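Local coordinates for protein cytosolic phospholipase A2 delta (PDB 5IZ5) that hydrolyses membrane glycerophospholipids at the sn-2 ester in a calcium-dependent manner, preferring linoleic acid there, to release a free fatty acid and a lysophospholipid, at residues Q689-C694 with L699-V704. The protein carries 3 engineered substitutions. Numbering follows the deposited sequence.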
loop_
_atom_site.group_PDB
_atom_site.type_symbol
_atom_site.label_atom_id
_atom_site.label_comp_id
_atom_site.label_asym_id
_atom_site.label_seq_id
_atom_site.Cartn_x
_atom_site.Cartn_y
_atom_site.Cartn_z
ATOM N N GLN B 689 17.722 10.347 7.508
ATOM C CA GLN B 689 17.249 9.908 6.209
ATOM C C GLN B 689 15.909 10.553 5.954
ATOM O O GLN B 689 15.673 11.050 4.850
ATOM C CB GLN B 689 17.084 8.396 6.163
ATOM C CG GLN B 689 18.334 7.605 6.548
ATOM C CD GLN B 689 18.511 6.352 5.718
ATOM O OE1 GLN B 689 18.365 5.242 6.229
ATOM N NE2 GLN B 689 18.808 6.519 4.432
ATOM N N THR B 690 15.033 10.565 6.968
ATOM C CA THR B 690 13.734 11.226 6.787
ATOM C C THR B 690 13.916 12.709 6.464
ATOM O O THR B 690 13.196 13.234 5.632
ATOM C CB THR B 690 12.638 11.014 7.875
ATOM O OG1 THR B 690 12.132 12.289 8.294
ATOM C CG2 THR B 690 13.101 10.228 9.062
ATOM N N GLU B 691 14.880 13.379 7.098
ATOM C CA GLU B 691 15.125 14.798 6.811
ATOM C C GLU B 691 15.531 15.009 5.351
ATOM O O GLU B 691 15.013 15.899 4.681
ATOM C CB GLU B 691 16.198 15.387 7.726
ATOM C CG GLU B 691 16.309 16.913 7.561
ATOM C CD GLU B 691 17.441 17.345 6.652
ATOM O OE1 GLU B 691 18.574 16.849 6.829
ATOM O OE2 GLU B 691 17.194 18.195 5.763
ATOM N N LEU B 692 16.472 14.201 4.871
ATOM C CA LEU B 692 16.875 14.237 3.459
ATOM C C LEU B 692 15.698 13.950 2.541
ATOM O O LEU B 692 15.500 14.628 1.532
ATOM C CB LEU B 692 17.957 13.190 3.167
ATOM C CG LEU B 692 19.256 13.689 2.506
ATOM C CD1 LEU B 692 20.147 12.527 2.092
ATOM C CD2 LEU B 692 18.962 14.559 1.287
ATOM N N TYR B 693 14.931 12.927 2.901
ATOM C CA TYR B 693 13.750 12.523 2.149
ATOM C C TYR B 693 12.762 13.693 2.037
ATOM O O TYR B 693 12.288 13.993 0.941
ATOM C CB TYR B 693 13.134 11.306 2.844
ATOM C CG TYR B 693 12.120 10.495 2.067
ATOM C CD1 TYR B 693 12.528 9.535 1.137
ATOM C CD2 TYR B 693 10.760 10.626 2.315
ATOM C CE1 TYR B 693 11.606 8.762 0.446
ATOM C CE2 TYR B 693 9.833 9.859 1.633
ATOM C CZ TYR B 693 10.258 8.931 0.700
ATOM O OH TYR B 693 9.323 8.174 0.036
ATOM N N CYS B 694 12.495 14.370 3.158
ATOM C CA CYS B 694 11.621 15.555 3.199
ATOM C C CYS B 694 12.185 16.712 2.394
ATOM O O CYS B 694 11.433 17.412 1.712
ATOM C CB CYS B 694 11.406 16.048 4.640
ATOM S SG CYS B 694 10.374 14.984 5.658
ATOM N N LEU B 699 9.342 19.369 1.764
ATOM C CA LEU B 699 8.529 19.282 2.974
ATOM C C LEU B 699 9.291 19.918 4.130
ATOM O O LEU B 699 10.424 19.517 4.395
ATOM C CB LEU B 699 8.216 17.818 3.291
ATOM C CG LEU B 699 7.388 17.065 2.244
ATOM C CD1 LEU B 699 7.144 15.635 2.695
ATOM C CD2 LEU B 699 6.064 17.766 1.975
ATOM N N PRO B 700 8.685 20.915 4.814
ATOM C CA PRO B 700 9.436 21.571 5.881
ATOM C C PRO B 700 9.723 20.650 7.059
ATOM O O PRO B 700 8.816 20.039 7.626
ATOM C CB PRO B 700 8.543 22.743 6.307
ATOM C CG PRO B 700 7.187 22.439 5.783
ATOM C CD PRO B 700 7.384 21.562 4.574
ATOM N N PHE B 701 10.997 20.567 7.414
ATOM C CA PHE B 701 11.454 19.676 8.451
ATOM C C PHE B 701 12.754 20.259 9.016
ATOM O O PHE B 701 13.572 20.766 8.248
ATOM C CB PHE B 701 11.699 18.302 7.831
ATOM C CG PHE B 701 11.919 17.236 8.833
ATOM C CD1 PHE B 701 10.845 16.570 9.385
ATOM C CD2 PHE B 701 13.197 16.915 9.245
ATOM C CE1 PHE B 701 11.041 15.585 10.325
ATOM C CE2 PHE B 701 13.402 15.939 10.184
ATOM C CZ PHE B 701 12.323 15.272 10.723
ATOM N N PRO B 702 12.947 20.214 10.353
ATOM C CA PRO B 702 14.149 20.835 10.922
ATOM C C PRO B 702 15.417 20.080 10.576
ATOM O O PRO B 702 15.377 18.891 10.258
ATOM C CB PRO B 702 13.914 20.758 12.436
ATOM C CG PRO B 702 13.008 19.596 12.607
ATOM C CD PRO B 702 12.111 19.602 11.399
ATOM N N ARG B 703 16.537 20.782 10.652
ATOM C CA ARG B 703 17.833 20.164 10.466
ATOM C C ARG B 703 18.071 19.164 11.586
ATOM O O ARG B 703 17.724 19.417 12.734
ATOM C CB ARG B 703 18.941 21.218 10.459
ATOM C CG ARG B 703 18.721 22.334 9.457
ATOM C CD ARG B 703 19.998 23.069 9.159
ATOM N NE ARG B 703 19.763 24.070 8.124
ATOM C CZ ARG B 703 19.669 25.386 8.314
ATOM N NH1 ARG B 703 19.794 25.929 9.523
ATOM N NH2 ARG B 703 19.449 26.172 7.267
ATOM N N VAL B 704 18.652 18.024 11.235
ATOM C CA VAL B 704 19.006 16.993 12.198
ATOM C C VAL B 704 20.517 16.902 12.164
ATOM O O VAL B 704 21.093 16.131 11.381
ATOM C CB VAL B 704 18.352 15.636 11.861
ATOM C CG1 VAL B 704 18.784 14.558 12.842
ATOM C CG2 VAL B 704 16.838 15.763 11.875
#
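F701 lays its ring against C694, E691 and T690 where the loop after helix 685-696 folds back against the helix, in the α/β-hydrolase catalytic domain and away from its annotated sites. The ring carbon CG lies anti to the backbone N, which swings the phenyl ring along the helix flank, and so broad a ring can meet several helix side chains at once. C694 suits its place on the helix face turned to the loop because its side chain is short and apolar: its CB packs on CB of F701 at 3.9 Å, while SG sits 4.7 Å from the ring centroid, 36° off the normal, an oblique sulfur-aromatic contact. One turn back, T690 crosses the ring at about a right angle, with OG1 over one face and 3.9 Å from CZ of F701. This hydroxyl is buried with no hydrogen-bonding partner in the model.

E691 contributes its aliphatic part. E691 CG, set anti to the backbone N, comes within 3.5 Å of F701 CD2 and also meets the carbonyl oxygen of P702; the bend at the next bond turns the carboxylate, whose plane lies only 17° from that of the ring. The acid itself is held by a salt bridge to R695, leaving the methylenes to pack on the aromatic ring. V704, a compact β-branched residue, adds CG2 beside CB of E691.

Further burial for F701 comes from L687 of the same helix and from L731 on strand 730-734, so the ring joins helix, loop and sheet. Near the helix end, L699, whose apolar side chain also touches T627 of helix 623-628, brings its CB to 3.9 Å from CB of C694, and the turn is tied by a backbone hydrogen bond from L699 N to C694 O, 2.9 Å long and nearly straight at 167°.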